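Local coordinates for isomaltose glucohydrolase (PDB 5Z3E), which hydrolyses the alpha-1,6-glucosidic linkage of isomaltose from its non-reducing end, releasing beta-D-glucose and D-glucose inside the cell, at residues S159-A164 with L169-W174; G331-A336 with D393-L398; L340-D345 with A355-H360. The protein carries 1 engineered substitution. One frame throughout, in Å; residues are numbered along the deposited sequence. Where two conformers were deposited one is given.

Interaction 1: S159-A164 with L169-W174; sequences SVVTHA and LDLERW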
loop_
_atom_site.group_PDB
_atom_site.type_symbol
_atom_site.label_atom_id
_atom_site.label_comp_id
_atom_site.label_asym_id
_atom_site.label_seq_id
_atom_site.Cartn_x
_atom_site.Cartn_y
_atom_site.Cartn_z
ATOM N N SER A 159 9.150 1.614 -1.927
ATOM C CA SER A 159 9.108 3.026 -1.581
ATOM C C SER A 159 10.503 3.624 -1.419
ATOM O O SER A 159 10.797 4.709 -1.938
ATOM C CB SER A 159 8.274 3.209 -0.321
ATOM O OG SER A 159 8.314 4.513 0.175
ATOM N N VAL A 160 11.362 2.958 -0.665
ATOM C CA VAL A 160 12.672 3.538 -0.374
ATOM C C VAL A 160 13.530 3.589 -1.631
ATOM O O VAL A 160 14.223 4.578 -1.870
ATOM C CB VAL A 160 13.353 2.823 0.829
ATOM C CG1 VAL A 160 13.805 1.407 0.525
ATOM C CG2 VAL A 160 14.513 3.660 1.334
ATOM N N VAL A 161 13.478 2.550 -2.467
ATOM C CA VAL A 161 14.228 2.566 -3.719
ATOM C C VAL A 161 13.725 3.682 -4.612
ATOM O O VAL A 161 14.513 4.418 -5.228
ATOM C CB VAL A 161 14.138 1.197 -4.409
ATOM C CG1 VAL A 161 14.702 1.266 -5.830
ATOM C CG2 VAL A 161 14.888 0.143 -3.611
ATOM N N THR A 162 12.414 3.820 -4.723
ATOM C CA THR A 162 11.819 4.831 -5.605
ATOM C C THR A 162 12.199 6.228 -5.143
ATOM O O THR A 162 12.538 7.106 -5.957
ATOM C CB THR A 162 10.295 4.646 -5.666
ATOM O OG1 THR A 162 10.006 3.351 -6.176
ATOM C CG2 THR A 162 9.631 5.662 -6.569
ATOM N N HIS A 163 12.156 6.468 -3.835
ATOM C CA HIS A 163 12.543 7.752 -3.261
ATOM C C HIS A 163 14.004 8.078 -3.543
ATOM O O HIS A 163 14.342 9.185 -3.951
ATOM C CB HIS A 163 12.268 7.701 -1.761
ATOM C CG HIS A 163 12.754 8.894 -1.020
ATOM N ND1 HIS A 163 12.262 10.165 -1.266
ATOM C CD2 HIS A 163 13.691 8.991 -0.051
ATOM C CE1 HIS A 163 12.900 10.976 -0.447
ATOM N NE2 HIS A 163 13.771 10.305 0.301
ATOM N N ALA A 164 14.888 7.104 -3.306
ATOM C CA ALA A 164 16.293 7.342 -3.531
ATOM C C ALA A 164 16.597 7.629 -4.986
ATOM O O ALA A 164 17.452 8.474 -5.296
ATOM C CB ALA A 164 17.122 6.174 -3.026
ATOM N N LEU A 169 19.697 9.847 -3.992
ATOM C CA LEU A 169 20.201 9.561 -2.654
ATOM C C LEU A 169 20.932 8.236 -2.614
ATOM O O LEU A 169 20.617 7.306 -3.341
ATOM C CB LEU A 169 19.061 9.543 -1.653
ATOM C CG LEU A 169 18.144 10.765 -1.706
ATOM C CD1 LEU A 169 16.997 10.605 -0.724
ATOM C CD2 LEU A 169 18.914 12.047 -1.454
ATOM N N ASP A 170 21.901 8.146 -1.704
ATOM C CA ASP A 170 22.687 6.926 -1.472
ATOM C C ASP A 170 21.917 5.970 -0.559
ATOM O O ASP A 170 21.703 6.230 0.623
ATOM C CB ASP A 170 24.011 7.329 -0.841
ATOM C CG ASP A 170 24.976 6.200 -0.648
ATOM O OD1 ASP A 170 24.605 5.030 -0.821
ATOM O OD2 ASP A 170 26.140 6.497 -0.269
ATOM N N LEU A 171 21.515 4.832 -1.120
ATOM C CA LEU A 171 20.773 3.816 -0.396
ATOM C C LEU A 171 21.541 3.182 0.741
ATOM O O LEU A 171 20.922 2.527 1.586
ATOM C CB LEU A 171 20.233 2.742 -1.342
ATOM C CG LEU A 171 18.987 3.166 -2.119
ATOM C CD1 LEU A 171 18.798 2.304 -3.332
ATOM C CD2 LEU A 171 17.766 3.147 -1.249
ATOM N N GLU A 172 22.862 3.368 0.828
ATOM C CA GLU A 172 23.589 2.828 1.978
ATOM C C GLU A 172 23.049 3.390 3.289
ATOM O O GLU A 172 23.162 2.748 4.333
ATOM C CB GLU A 172 25.096 3.047 1.820
ATOM C CG GLU A 172 25.955 2.377 2.874
ATOM C CD GLU A 172 25.982 0.861 2.851
ATOM O OE1 GLU A 172 25.559 0.237 1.888
ATOM O OE2 GLU A 172 26.482 0.277 3.826
ATOM N N ARG A 173 22.441 4.590 3.265
ATOM C CA ARG A 173 21.784 5.147 4.449
ATOM C C ARG A 173 20.781 4.185 5.074
ATOM O O ARG A 173 20.615 4.200 6.295
ATOM C CB ARG A 173 21.092 6.457 4.035
ATOM C CG ARG A 173 20.227 7.135 5.104
ATOM C CD ARG A 173 19.844 8.508 4.655
ATOM N NE ARG A 173 18.890 9.117 5.578
ATOM C CZ ARG A 173 18.294 10.291 5.369
ATOM N NH1 ARG A 173 18.584 10.984 4.279
ATOM N NH2 ARG A 173 17.399 10.759 6.221
ATOM N N TRP A 174 20.100 3.396 4.238
ATOM C CA TRP A 174 19.009 2.524 4.679
ATOM C C TRP A 174 19.279 1.050 4.377
ATOM O O TRP A 174 18.408 0.205 4.564
ATOM C CB TRP A 174 17.696 2.966 4.017
ATOM C CG TRP A 174 17.330 4.383 4.349
ATOM C CD1 TRP A 174 17.060 4.885 5.583
ATOM C CD2 TRP A 174 17.176 5.489 3.439
ATOM N NE1 TRP A 174 16.749 6.219 5.510
ATOM C CE2 TRP A 174 16.818 6.607 4.201
ATOM C CE3 TRP A 174 17.324 5.646 2.056
ATOM C CZ2 TRP A 174 16.568 7.858 3.618
ATOM C CZ3 TRP A 174 17.105 6.885 1.506
ATOM C CH2 TRP A 174 16.724 7.968 2.276
HETATM O O HOH W 1 20.126 7.357 -6.446
#
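Val160 sends CG2 against the six-membered part of the Trp174 indole, 3.5 Å from CE3; chi1 of 70° puts CG1 between N and the carbonyl carbon and turns CG2, anti to N, to the ring. One turn on, Ala164 CB meets Leu171 CD2 at 3.6 Å. Alanine suits this place because its single methyl lets the leucine branch come close to the helix, where Leu171 CD2 also lies 3.9 Å from Val160 O. His163 contributes ring surface: Trp174 CH2 lies at its edge, close to the ring plane, and Leu169 CD1 comes obliquely to 3.4 Å from His163 NE2. The two aromatic planes are inclined at 51°. Polar closure comes from the backbone, as Leu169 N donates to a lone pair of Ala164 O over 2.9 Å and a water donates to both Ala164 O and Leu169 O. Further out, Ser85 holds His163 ND1 and Asp98 OD1 accepts from Trp174 NE1. Replacing Trp174 by alanine removes the indole, which is likely to open a gap beside Val160 CG2 and the His163 edge and to leave Asp98 OD1 without its NE1 partner. The contact folds the connection between helices 151-167 and 175-188 back on the first, Trp174 being the N-cap residue of the second. Because Asp98 OD1 also forms a salt bridge with Arg173 NE, one carboxylate oxygen ties two neighbouring residues to helix 90-105.

Interaction 2: G331-A336 with D393-L398; sequences GDTAGA and DELGLL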
loop_
_atom_site.group_PDB
_atom_site.type_symbol
_atom_site.label_atom_id
_atom_site.label_comp_id
_atom_site.label_asym_id
_atom_site.label_seq_id
_atom_site.Cartn_x
_atom_site.Cartn_y
_atom_site.Cartn_z
ATOM N N GLY A 331 -2.946 5.679 -20.059
ATOM C CA GLY A 331 -3.309 6.689 -21.042
ATOM C C GLY A 331 -4.738 7.179 -20.934
ATOM O O GLY A 331 -5.119 8.030 -21.735
ATOM N N ASP A 332 -5.534 6.680 -20.007
ATOM C CA ASP A 332 -6.899 7.124 -19.811
ATOM C C ASP A 332 -6.912 8.289 -18.832
ATOM O O ASP A 332 -7.288 8.174 -17.655
ATOM C CB ASP A 332 -7.807 5.995 -19.352
ATOM C CG ASP A 332 -9.271 6.379 -19.297
ATOM O OD1 ASP A 332 -9.617 7.546 -19.573
ATOM O OD2 ASP A 332 -10.077 5.480 -18.935
ATOM N N THR A 333 -6.477 9.432 -19.327
ATOM C CA THR A 333 -6.383 10.623 -18.518
ATOM C C THR A 333 -7.745 11.064 -18.002
ATOM O O THR A 333 -7.892 11.482 -16.852
ATOM C CB THR A 333 -5.738 11.772 -19.344
ATOM O OG1 THR A 333 -4.509 11.309 -19.872
ATOM C CG2 THR A 333 -5.537 13.003 -18.484
ATOM N N ALA A 334 -8.754 11.009 -18.862
ATOM C CA ALA A 334 -10.091 11.407 -18.442
ATOM C C ALA A 334 -10.582 10.526 -17.298
ATOM O O ALA A 334 -11.215 11.021 -16.352
ATOM C CB ALA A 334 -11.057 11.359 -19.613
ATOM N N GLY A 335 -10.349 9.227 -17.382
ATOM C CA GLY A 335 -10.775 8.335 -16.321
ATOM C C GLY A 335 -10.032 8.632 -15.037
ATOM O O GLY A 335 -10.599 8.604 -13.935
ATOM N N ALA A 336 -8.734 8.905 -15.145
ATOM C CA ALA A 336 -7.945 9.289 -13.982
ATOM C C ALA A 336 -8.523 10.536 -13.328
ATOM O O ALA A 336 -8.688 10.596 -12.095
ATOM C CB ALA A 336 -6.505 9.498 -14.371
ATOM N N ASP A 393 0.105 14.129 -8.670
ATOM C CA ASP A 393 1.388 14.235 -9.326
ATOM C C ASP A 393 1.388 13.534 -10.688
ATOM O O ASP A 393 1.948 14.055 -11.656
ATOM C CB ASP A 393 2.472 13.617 -8.426
ATOM C CG ASP A 393 3.835 13.817 -8.978
ATOM O OD1 ASP A 393 4.173 14.979 -9.332
ATOM O OD2 ASP A 393 4.575 12.821 -9.041
ATOM N N GLU A 394 0.782 12.364 -10.766
ATOM C CA GLU A 394 0.685 11.656 -12.053
ATOM C C GLU A 394 -0.008 12.522 -13.108
ATOM O O GLU A 394 0.294 12.399 -14.300
ATOM C CB GLU A 394 -0.086 10.369 -11.855
ATOM C CG GLU A 394 0.673 9.307 -11.263
ATOM C CD GLU A 394 1.760 8.757 -12.219
ATOM O OE1 GLU A 394 1.453 8.120 -13.225
ATOM O OE2 GLU A 394 2.887 8.974 -11.869
ATOM N N LEU A 395 -0.950 13.337 -12.669
ATOM C CA LEU A 395 -1.719 14.192 -13.572
ATOM C C LEU A 395 -1.093 15.559 -13.706
ATOM O O LEU A 395 -1.693 16.431 -14.359
ATOM C CB LEU A 395 -3.164 14.260 -13.061
ATOM C CG LEU A 395 -3.933 12.932 -13.255
ATOM C CD1 LEU A 395 -5.220 12.952 -12.445
ATOM C CD2 LEU A 395 -4.199 12.664 -14.726
ATOM N N GLY A 396 0.118 15.784 -13.175
ATOM C CA GLY A 396 0.886 16.994 -13.401
ATOM C C GLY A 396 0.398 18.158 -12.600
ATOM O O GLY A 396 0.709 19.313 -12.976
ATOM N N LEU A 397 -0.280 17.912 -11.493
ATOM C CA LEU A 397 -0.981 18.903 -10.760
ATOM C C LEU A 397 -0.370 19.334 -9.499
ATOM O O LEU A 397 -0.972 20.179 -8.820
ATOM C CB LEU A 397 -2.395 18.484 -10.468
ATOM C CG LEU A 397 -3.203 18.014 -11.668
ATOM C CD1 LEU A 397 -4.548 17.527 -11.208
ATOM C CD2 LEU A 397 -3.356 19.125 -12.701
ATOM N N LEU A 398 0.832 18.932 -9.180
ATOM C CA LEU A 398 1.448 19.381 -7.962
ATOM C C LEU A 398 2.052 20.768 -8.313
ATOM O O LEU A 398 2.774 20.872 -9.355
ATOM C CB LEU A 398 2.536 18.443 -7.441
ATOM C CG LEU A 398 1.884 17.157 -6.850
ATOM C CD1 LEU A 398 2.937 16.332 -6.169
ATOM C CD2 LEU A 398 0.749 17.381 -5.876
#
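Leu395 lays its CD2 methyl over two residues of the opposing helix start, 3.9 Å from Ala336 CB and 4.0 Å from Thr333 CG2. The arrangement joins two helix ends in the mainly helical (alpha/alpha)6 barrel of glycoside hydrolase family 15: the N-terminal turn of helix 333-344 and the residue just past the C-terminal end of helix 382-394. Ala336, one turn after Thr333, offers a small methyl that lets the leucine fork approach the backbone, with Leu395 CD1 reaching to 4.2 Å from Ala336 C. Threonine suits the outer border: chi1 -54° sets OG1 beside the backbone N and leaves CG2 anti to it, so the methyl packs on Leu395 while the hydroxyl suits an exposed position. Leu337 and Leu340 of the same helix extend this leucine's surroundings, and Ala328 of helix 317-329 lies against Ala336. Glycines at positive phi end the helices that run into these turns, each in a Schellman motif: Gly331 closes helix 317-329 and Gly396 closes helix 382-394, with Leu397 N bonded to Ala392 O. Asp332 then takes the N-cap position of the next helix: its OD1 accepts from Gly335 N at 2.9 Å, the donor lying 59° out of the carboxylate plane.

Interaction 3: L340-D345 with A355-H360; sequences LRWIAD and AQVPHH. Engineered in segment 355-360: Ala355 (natural residue Glu).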
loop_
_atom_site.group_PDB
_atom_site.type_symbol
_atom_site.label_atom_id
_atom_site.label_comp_id
_atom_site.label_asym_id
_atom_site.label_seq_id
_atom_site.Cartn_x
_atom_site.Cartn_y
_atom_site.Cartn_z
ATOM N N LEU A 340 -9.912 11.427 -9.565
ATOM C CA LEU A 340 -9.350 12.523 -8.796
ATOM C C LEU A 340 -10.453 13.461 -8.297
ATOM O O LEU A 340 -10.449 13.886 -7.138
ATOM C CB LEU A 340 -8.316 13.276 -9.602
ATOM C CG LEU A 340 -7.576 14.362 -8.857
ATOM C CD1 LEU A 340 -6.619 13.749 -7.841
ATOM C CD2 LEU A 340 -6.832 15.293 -9.815
ATOM N N ARG A 341 -11.390 13.804 -9.178
ATOM C CA ARG A 341 -12.496 14.693 -8.802
ATOM C C ARG A 341 -13.344 14.062 -7.703
ATOM O O ARG A 341 -13.767 14.729 -6.767
ATOM C CB ARG A 341 -13.355 15.034 -10.018
ATOM C CG ARG A 341 -12.685 15.884 -11.050
ATOM C CD ARG A 341 -13.655 16.225 -12.188
ATOM N NE ARG A 341 -12.973 16.917 -13.271
ATOM C CZ ARG A 341 -12.679 16.371 -14.449
ATOM N NH1 ARG A 341 -13.036 15.112 -14.696
ATOM N NH2 ARG A 341 -11.994 17.055 -15.331
ATOM N N TRP A 342 -13.630 12.765 -7.837
ATOM C CA TRP A 342 -14.425 12.079 -6.808
ATOM C C TRP A 342 -13.745 12.151 -5.447
ATOM O O TRP A 342 -14.375 12.461 -4.434
ATOM C CB TRP A 342 -14.700 10.612 -7.187
ATOM C CG TRP A 342 -15.567 9.917 -6.172
ATOM C CD1 TRP A 342 -16.933 9.913 -6.146
ATOM C CD2 TRP A 342 -15.149 9.198 -5.011
ATOM N NE1 TRP A 342 -17.387 9.229 -5.067
ATOM C CE2 TRP A 342 -16.313 8.777 -4.337
ATOM C CE3 TRP A 342 -13.900 8.858 -4.474
ATOM C CZ2 TRP A 342 -16.269 8.055 -3.145
ATOM C CZ3 TRP A 342 -13.866 8.127 -3.316
ATOM C CH2 TRP A 342 -15.041 7.734 -2.647
ATOM N N ILE A 343 -12.439 11.897 -5.413
ATOM C CA ILE A 343 -11.709 11.976 -4.159
ATOM C C ILE A 343 -11.819 13.380 -3.560
ATOM O O ILE A 343 -12.077 13.546 -2.372
ATOM C CB ILE A 343 -10.232 11.630 -4.354
ATOM C CG1 ILE A 343 -10.102 10.153 -4.751
ATOM C CG2 ILE A 343 -9.446 11.976 -3.097
ATOM C CD1 ILE A 343 -8.764 9.858 -5.378
ATOM N N ALA A 344 -11.607 14.417 -4.373
ATOM C CA ALA A 344 -11.631 15.782 -3.870
ATOM C C ALA A 344 -12.992 16.097 -3.255
ATOM O O ALA A 344 -13.070 16.856 -2.285
ATOM C CB ALA A 344 -11.274 16.761 -4.960
ATOM N N ASP A 345 -14.058 15.541 -3.821
ATOM C CA ASP A 345 -15.402 15.766 -3.310
ATOM C C ASP A 345 -15.631 15.098 -1.954
ATOM O O ASP A 345 -16.677 15.365 -1.330
ATOM C CB ASP A 345 -16.425 15.265 -4.324
ATOM C CG ASP A 345 -16.512 16.134 -5.562
ATOM O OD1 ASP A 345 -16.040 17.299 -5.548
ATOM O OD2 ASP A 345 -17.115 15.663 -6.568
ATOM N N ALA A 355 -10.924 7.647 5.418
ATOM C CA ALA A 355 -10.595 6.355 4.822
ATOM C C ALA A 355 -11.610 5.969 3.737
ATOM O O ALA A 355 -11.265 5.482 2.670
ATOM C CB ALA A 355 -10.540 5.283 5.880
ATOM N N GLN A 356 -12.897 6.170 4.051
ATOM C CA GLN A 356 -13.981 5.754 3.185
ATOM C C GLN A 356 -15.183 6.634 3.438
ATOM O O GLN A 356 -15.238 7.302 4.478
ATOM C CB GLN A 356 -14.350 4.303 3.411
ATOM C CG GLN A 356 -14.864 3.997 4.824
ATOM C CD GLN A 356 -15.389 2.591 4.946
ATOM O OE1 GLN A 356 -16.348 2.200 4.255
ATOM N NE2 GLN A 356 -14.755 1.787 5.796
ATOM N N VAL A 357 -16.114 6.602 2.504
ATOM C CA VAL A 357 -17.399 7.320 2.625
ATOM C C VAL A 357 -18.523 6.367 2.335
ATOM O O VAL A 357 -18.370 5.395 1.607
ATOM C CB VAL A 357 -17.449 8.528 1.691
ATOM C CG1 VAL A 357 -16.441 9.589 2.131
ATOM C CG2 VAL A 357 -17.301 8.170 0.244
ATOM N N PRO A 358 -19.720 6.676 2.859
ATOM C CA PRO A 358 -20.857 5.750 2.748
ATOM C C PRO A 358 -21.862 6.105 1.670
ATOM O O PRO A 358 -23.024 5.716 1.795
ATOM C CB PRO A 358 -21.465 5.874 4.119
ATOM C CG PRO A 358 -21.329 7.330 4.465
ATOM C CD PRO A 358 -19.927 7.673 3.930
ATOM N N HIS A 359 -21.482 6.869 0.629
ATOM C CA HIS A 359 -22.461 7.257 -0.399
ATOM C C HIS A 359 -23.097 6.033 -1.028
ATOM O O HIS A 359 -24.292 6.033 -1.311
ATOM C CB HIS A 359 -21.870 8.132 -1.503
ATOM C CG HIS A 359 -21.139 9.337 -1.043
ATOM N ND1 HIS A 359 -21.651 10.174 -0.113
ATOM C CD2 HIS A 359 -19.920 9.847 -1.355
ATOM C CE1 HIS A 359 -20.778 11.155 0.126
ATOM N NE2 HIS A 359 -19.726 10.954 -0.637
ATOM N N HIS A 360 -22.298 5.010 -1.279
ATOM C CA HIS A 360 -22.811 3.710 -1.644
ATOM C C HIS A 360 -22.220 2.702 -0.664
ATOM O O HIS A 360 -21.006 2.696 -0.456
ATOM C CB HIS A 360 -22.440 3.316 -3.087
ATOM C CG HIS A 360 -23.053 2.033 -3.511
ATOM N ND1 HIS A 360 -22.349 0.857 -3.640
ATOM C CD2 HIS A 360 -24.329 1.721 -3.790
ATOM C CE1 HIS A 360 -23.156 -0.126 -3.980
ATOM N NE2 HIS A 360 -24.380 0.385 -4.083
#
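His359 NE2 is hydrogen-bonded to Gln346 OE1, and NE2 of that same amide is bonded to Trp342 O, so one glutamine joins the two touching residues. They belong to the helical barrel of family 15, where helix 333-344 packs against the short strand 356-357, paired antiparallel with 315-316. No hydrogen bond runs directly between the two segments; the contact is made by the benzo end of the Trp342 indole. This ring is carried away from the helix by a CG anti to the backbone N (chi1 -177°), and its benzo carbons meet one methyl of Val357, CG2 lying 3.5 Å from CZ2 and 3.7 Å from CH2. The methyl comes at the ring obliquely, from the opposite direction. A branched residue suits the strand here, since Val357 can face the tryptophan while Gln356, the residue before it in the strand, points away from the helix. The tryptophan suits the helix because its length spans to the strand, and Gln315, Ile317 and Ser320 also touch it. His359 closes the outer border, with Trp342 CZ2 at the edge of its ring, near the ring plane, and 4.4 Å from CD2. Two residues before Val357 stands Ala355, an engineered substitution for the natural glutamate inferred to be a catalytic proton acceptor; its CB makes no contact with the helix segment, so the packing joins the helix to the strand that follows the altered site. Within 355-360, Val357 CB sits 4.0 Å above one face of the His359 ring, offset toward its rim.

Overall arrangement
Interactions 2 and 3 both use helix 333-344, the first at its start and the second toward its end. Their centres are about 17 Å apart, and they touch through Leu340, whose CD2 lies 3.5 Å from Leu397 CD1. Interaction 1 is separate, centred about 33 Å from interaction 3 on the opposite side of the chain's centre. All three are peripheral, 18 to 19 Å from that centre, with interactions 1 and 3 buried and interaction 2 only partly so. Interaction 1, the broadest, combines apolar packing with a backbone hydrogen bond across a tight connection. Interaction 2 is purely aliphatic between segments distant in sequence, whereas interaction 3 is aromatic-aliphatic with an exposed histidine at its border.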